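Local coordinates for protein putative pectin lyase (Geobacillus virus E2, PDB 7CHU) that serves as a tailspike of a deep-sea thermophilic bacteriophage and probably recognises, and may cleave, polysaccharide on the host surface, at residues His238-Asn249 / Val268-Asn279. Residues are numbered along the deposited sequence; the frame is centred on the assembly and turned at random.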
loop_
_atom_site.group_PDB
_atom_site.type_symbol
_atom_site.label_atom_id
_atom_site.label_comp_id
_atom_site.label_asym_id
_atom_site.label_seq_id
_atom_site.Cartn_x
_atom_site.Cartn_y
_atom_site.Cartn_z
ATOM N N HIS A 238 8.741 25.157 0.868
ATOM C CA HIS A 238 7.826 24.146 0.347
ATOM C C HIS A 238 7.224 23.299 1.473
ATOM O O HIS A 238 7.616 23.396 2.642
ATOM C CB HIS A 238 8.549 23.284 -0.702
ATOM C CG HIS A 238 9.160 24.106 -1.809
ATOM N ND1 HIS A 238 8.420 24.588 -2.864
ATOM C CD2 HIS A 238 10.424 24.566 -1.998
ATOM C CE1 HIS A 238 9.199 25.287 -3.673
ATOM N NE2 HIS A 238 10.423 25.295 -3.168
ATOM N N GLY A 239 6.210 22.500 1.116
ATOM C CA GLY A 239 5.536 21.693 2.121
ATOM C C GLY A 239 6.466 20.705 2.796
ATOM O O GLY A 239 6.548 20.647 4.026
ATOM N N VAL A 240 7.183 19.919 1.998
ATOM C CA VAL A 240 8.240 19.017 2.460
ATOM C C VAL A 240 9.450 19.268 1.573
ATOM O O VAL A 240 9.330 19.229 0.346
ATOM C CB VAL A 240 7.830 17.536 2.368
ATOM C CG1 VAL A 240 8.982 16.632 2.870
ATOM C CG2 VAL A 240 6.572 17.279 3.163
ATOM N N TYR A 241 10.592 19.567 2.174
ATOM C CA TYR A 241 11.822 19.834 1.432
ATOM C C TYR A 241 12.836 18.762 1.809
ATOM O O TYR A 241 13.213 18.652 2.983
ATOM C CB TYR A 241 12.346 21.233 1.750
ATOM C CG TYR A 241 13.404 21.765 0.783
ATOM C CD1 TYR A 241 14.757 21.407 0.904
ATOM C CD2 TYR A 241 13.056 22.644 -0.233
ATOM C CE1 TYR A 241 15.728 21.912 -0.006
ATOM C CE2 TYR A 241 14.019 23.153 -1.123
ATOM C CZ TYR A 241 15.335 22.778 -1.006
ATOM O OH TYR A 241 16.247 23.295 -1.892
ATOM N N ILE A 242 13.256 17.961 0.837
ATOM C CA ILE A 242 14.158 16.839 1.076
ATOM C C ILE A 242 15.485 17.162 0.392
ATOM O O ILE A 242 15.554 17.223 -0.840
ATOM C CB ILE A 242 13.573 15.515 0.554
ATOM C CG1 ILE A 242 12.239 15.222 1.272
ATOM C CG2 ILE A 242 14.599 14.401 0.754
ATOM C CD1 ILE A 242 11.278 14.202 0.561
ATOM N N TYR A 243 16.538 17.366 1.194
ATOM C CA TYR A 243 17.852 17.794 0.723
ATOM C C TYR A 243 18.876 16.677 0.939
ATOM O O TYR A 243 18.826 15.966 1.943
ATOM C CB TYR A 243 18.268 19.065 1.494
ATOM C CG TYR A 243 19.555 19.741 1.077
ATOM C CD1 TYR A 243 19.929 19.833 -0.266
ATOM C CD2 TYR A 243 20.373 20.334 2.027
ATOM C CE1 TYR A 243 21.115 20.472 -0.643
ATOM C CE2 TYR A 243 21.553 20.977 1.670
ATOM C CZ TYR A 243 21.921 21.046 0.333
ATOM O OH TYR A 243 23.082 21.695 -0.032
ATOM N N ASN A 244 19.796 16.495 0.000
ATOM C CA ASN A 244 20.796 15.463 0.256
ATOM C C ASN A 244 21.867 15.947 1.243
ATOM O O ASN A 244 22.404 15.134 2.007
ATOM C CB ASN A 244 21.423 14.946 -1.061
ATOM C CG ASN A 244 22.024 16.051 -1.957
ATOM O OD1 ASN A 244 21.754 17.244 -1.824
ATOM N ND2 ASN A 244 22.804 15.612 -2.929
ATOM N N GLY A 245 22.112 17.248 1.311
ATOM C CA GLY A 245 23.229 17.778 2.082
ATOM C C GLY A 245 24.553 17.625 1.357
ATOM O O GLY A 245 24.617 17.221 0.190
ATOM N N THR A 246 25.642 17.931 2.071
ATOM C CA THR A 246 26.945 17.983 1.428
ATOM C C THR A 246 27.753 16.700 1.558
ATOM O O THR A 246 28.837 16.616 0.965
ATOM C CB THR A 246 27.773 19.146 1.994
ATOM O OG1 THR A 246 27.902 18.962 3.400
ATOM C CG2 THR A 246 27.087 20.465 1.717
ATOM N N SER A 247 27.279 15.711 2.313
ATOM C CA SER A 247 28.037 14.489 2.559
ATOM C C SER A 247 27.438 13.261 1.898
ATOM O O SER A 247 28.163 12.453 1.307
ATOM C CB SER A 247 28.136 14.212 4.079
ATOM O OG SER A 247 28.960 15.172 4.701
ATOM N N ASP A 248 26.136 13.050 2.070
ATOM C CA ASP A 248 25.526 11.821 1.603
ATOM C C ASP A 248 24.190 12.170 0.956
ATOM O O ASP A 248 24.123 13.141 0.194
ATOM C CB ASP A 248 25.387 10.810 2.751
ATOM C CG ASP A 248 25.140 9.404 2.242
ATOM O OD1 ASP A 248 26.102 8.721 1.818
ATOM O OD2 ASP A 248 23.954 9.012 2.199
ATOM N N ASN A 249 23.118 11.446 1.263
ATOM C CA ASN A 249 21.841 11.778 0.646
ATOM C C ASN A 249 20.712 11.490 1.617
ATOM O O ASN A 249 20.930 10.970 2.710
ATOM C CB ASN A 249 21.658 11.015 -0.672
ATOM C CG ASN A 249 21.328 9.533 -0.471
ATOM O OD1 ASN A 249 21.334 9.023 0.646
ATOM N ND2 ASN A 249 21.036 8.833 -1.573
ATOM N N VAL A 268 6.015 18.585 -2.335
ATOM C CA VAL A 268 7.235 17.829 -2.100
ATOM C C VAL A 268 8.290 18.393 -3.034
ATOM O O VAL A 268 8.061 18.468 -4.244
ATOM C CB VAL A 268 7.034 16.331 -2.379
ATOM C CG1 VAL A 268 8.372 15.613 -2.411
ATOM C CG2 VAL A 268 6.097 15.717 -1.345
ATOM N N TYR A 269 9.432 18.805 -2.478
ATOM C CA TYR A 269 10.533 19.356 -3.264
ATOM C C TYR A 269 11.799 18.573 -2.927
ATOM O O TYR A 269 12.279 18.640 -1.793
ATOM C CB TYR A 269 10.717 20.851 -2.959
ATOM C CG TYR A 269 11.640 21.554 -3.912
ATOM C CD1 TYR A 269 13.015 21.388 -3.807
ATOM C CD2 TYR A 269 11.139 22.365 -4.936
ATOM C CE1 TYR A 269 13.899 22.024 -4.672
ATOM C CE2 TYR A 269 12.007 23.015 -5.821
ATOM C CZ TYR A 269 13.388 22.846 -5.673
ATOM O OH TYR A 269 14.269 23.456 -6.529
ATOM N N PHE A 270 12.311 17.798 -3.887
ATOM C CA PHE A 270 13.576 17.095 -3.724
ATOM C C PHE A 270 14.690 17.991 -4.249
ATOM O O PHE A 270 14.561 18.591 -5.319
ATOM C CB PHE A 270 13.605 15.764 -4.476
ATOM C CG PHE A 270 12.893 14.641 -3.774
ATOM C CD1 PHE A 270 13.552 13.831 -2.859
ATOM C CD2 PHE A 270 11.572 14.385 -4.046
ATOM C CE1 PHE A 270 12.894 12.780 -2.222
ATOM C CE2 PHE A 270 10.905 13.317 -3.448
ATOM C CZ PHE A 270 11.549 12.519 -2.535
ATOM N N ASP A 271 15.773 18.090 -3.484
ATOM C CA ASP A 271 16.924 18.919 -3.837
ATOM C C ASP A 271 18.157 18.034 -3.698
ATOM O O ASP A 271 18.473 17.590 -2.594
ATOM C CB ASP A 271 16.983 20.144 -2.923
ATOM C CG ASP A 271 18.195 21.042 -3.179
ATOM O OD1 ASP A 271 19.121 20.684 -3.952
ATOM O OD2 ASP A 271 18.211 22.127 -2.558
ATOM N N SER A 272 18.809 17.721 -4.819
ATOM C CA SER A 272 19.995 16.868 -4.817
ATOM C C SER A 272 21.250 17.665 -5.148
ATOM O O SER A 272 22.264 17.082 -5.555
ATOM C CB SER A 272 19.843 15.706 -5.798
ATOM O OG SER A 272 18.985 14.677 -5.296
ATOM N N THR A 273 21.205 18.979 -4.964
ATOM C CA THR A 273 22.337 19.817 -5.358
ATOM C C THR A 273 23.453 19.880 -4.323
ATOM O O THR A 273 24.480 20.505 -4.596
ATOM C CB THR A 273 21.894 21.246 -5.645
ATOM O OG1 THR A 273 21.401 21.846 -4.438
ATOM C CG2 THR A 273 20.840 21.282 -6.779
ATOM N N GLY A 274 23.316 19.242 -3.162
ATOM C CA GLY A 274 24.304 19.452 -2.110
ATOM C C GLY A 274 25.650 18.801 -2.386
ATOM O O GLY A 274 26.697 19.322 -1.980
ATOM N N ASN A 275 25.645 17.649 -3.045
ATOM C CA ASN A 275 26.876 16.937 -3.387
ATOM C C ASN A 275 26.535 15.891 -4.445
ATOM O O ASN A 275 25.407 15.828 -4.937
ATOM C CB ASN A 275 27.519 16.323 -2.134
ATOM C CG ASN A 275 26.832 15.029 -1.692
ATOM O OD1 ASN A 275 27.281 13.938 -2.047
ATOM N ND2 ASN A 275 25.760 15.149 -0.900
ATOM N N ARG A 276 27.508 15.050 -4.789
ATOM C CA ARG A 276 27.330 14.128 -5.903
ATOM C C ARG A 276 26.246 13.088 -5.632
ATOM O O ARG A 276 25.604 12.599 -6.569
ATOM C CB ARG A 276 28.656 13.432 -6.186
ATOM C CG ARG A 276 28.759 12.718 -7.532
ATOM C CD ARG A 276 30.096 11.972 -7.581
ATOM N NE ARG A 276 30.099 10.777 -6.727
ATOM C CZ ARG A 276 30.602 10.692 -5.491
ATOM N NH1 ARG A 276 31.183 11.757 -4.915
ATOM N NH2 ARG A 276 30.526 9.529 -4.824
ATOM N N ARG A 277 26.061 12.713 -4.374
ATOM C CA ARG A 277 25.182 11.609 -4.013
ATOM C C ARG A 277 23.743 12.098 -4.006
ATOM O O ARG A 277 23.349 12.883 -3.135
ATOM C CB ARG A 277 25.590 11.051 -2.663
ATOM C CG ARG A 277 26.878 10.291 -2.740
ATOM C CD ARG A 277 27.421 9.979 -1.360
ATOM N NE ARG A 277 28.677 9.259 -1.497
ATOM C CZ ARG A 277 29.613 9.158 -0.559
ATOM N NH1 ARG A 277 29.452 9.753 0.624
ATOM N NH2 ARG A 277 30.720 8.472 -0.821
ATOM N N ARG A 278 22.969 11.649 -4.987
ATOM C CA ARG A 278 21.621 12.158 -5.171
ATOM C C ARG A 278 20.638 11.435 -4.254
ATOM O O ARG A 278 20.858 10.288 -3.860
ATOM C CB ARG A 278 21.201 12.014 -6.637
ATOM C CG ARG A 278 22.130 12.791 -7.605
ATOM C CD ARG A 278 21.923 12.368 -9.065
ATOM N NE ARG A 278 20.499 12.204 -9.376
ATOM C CZ ARG A 278 19.625 13.204 -9.532
ATOM N NH1 ARG A 278 20.021 14.465 -9.432
ATOM N NH2 ARG A 278 18.340 12.939 -9.784
ATOM N N ASN A 279 19.574 12.149 -3.881
ATOM C CA ASN A 279 18.472 11.544 -3.153
ATOM C C ASN A 279 17.972 10.328 -3.917
ATOM O O ASN A 279 17.891 10.331 -5.156
ATOM C CB ASN A 279 17.345 12.566 -2.946
ATOM C CG ASN A 279 17.780 13.731 -2.038
ATOM O OD1 ASN A 279 18.479 13.532 -1.040
ATOM N ND2 ASN A 279 17.357 14.935 -2.375
HETATM O O HOH W 1 23.103 23.146 -2.605
HETATM O O HOH W 2 29.689 12.944 -0.994
#
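Asn244 spends both ends of its amide on the neighbouring turn: OD1 takes Gly274 N on a lone pair in the carbonyl plane (2.9 Å), and ND2 runs straight to Arg277 O (2.8 Å, 179°), with weaker bonds to Ser272 O and Asn275 O. Its CG sits between the backbone N and carbonyl carbon (chi1 55°), which swings the amide across to 272-277. Asn275 replies in the other direction, its ND2 bridging Gly245 O (2.6 Å) and Asp248 O (2.8 Å), both in its amide plane, while its OD1 closes an Asx turn on Arg277 N. Strands 240-243 and 268-271 pair in parallel and in register, between 212-215 and 307-309, which fits the right-handed parallel beta-helix of pectate lyase-like proteins. On the sheet face carrying Tyr241 and Tyr269, two rings approach Tyr269 from the same side: His238 near CD2, an offset stack with centroids 4.5 Å apart, and Tyr241, near-parallel but slid aside, its CE2 3.4 Å from Tyr269 CD1. Ile242 CD1 lies over the Phe270 face inside the coil, 3.9 Å from its centroid, backed by Leu253 and Phe284. Further out, Ser266 N donates to His238 ND1, and Ser250 N to Asn279 OD1, beside Asn244 CB.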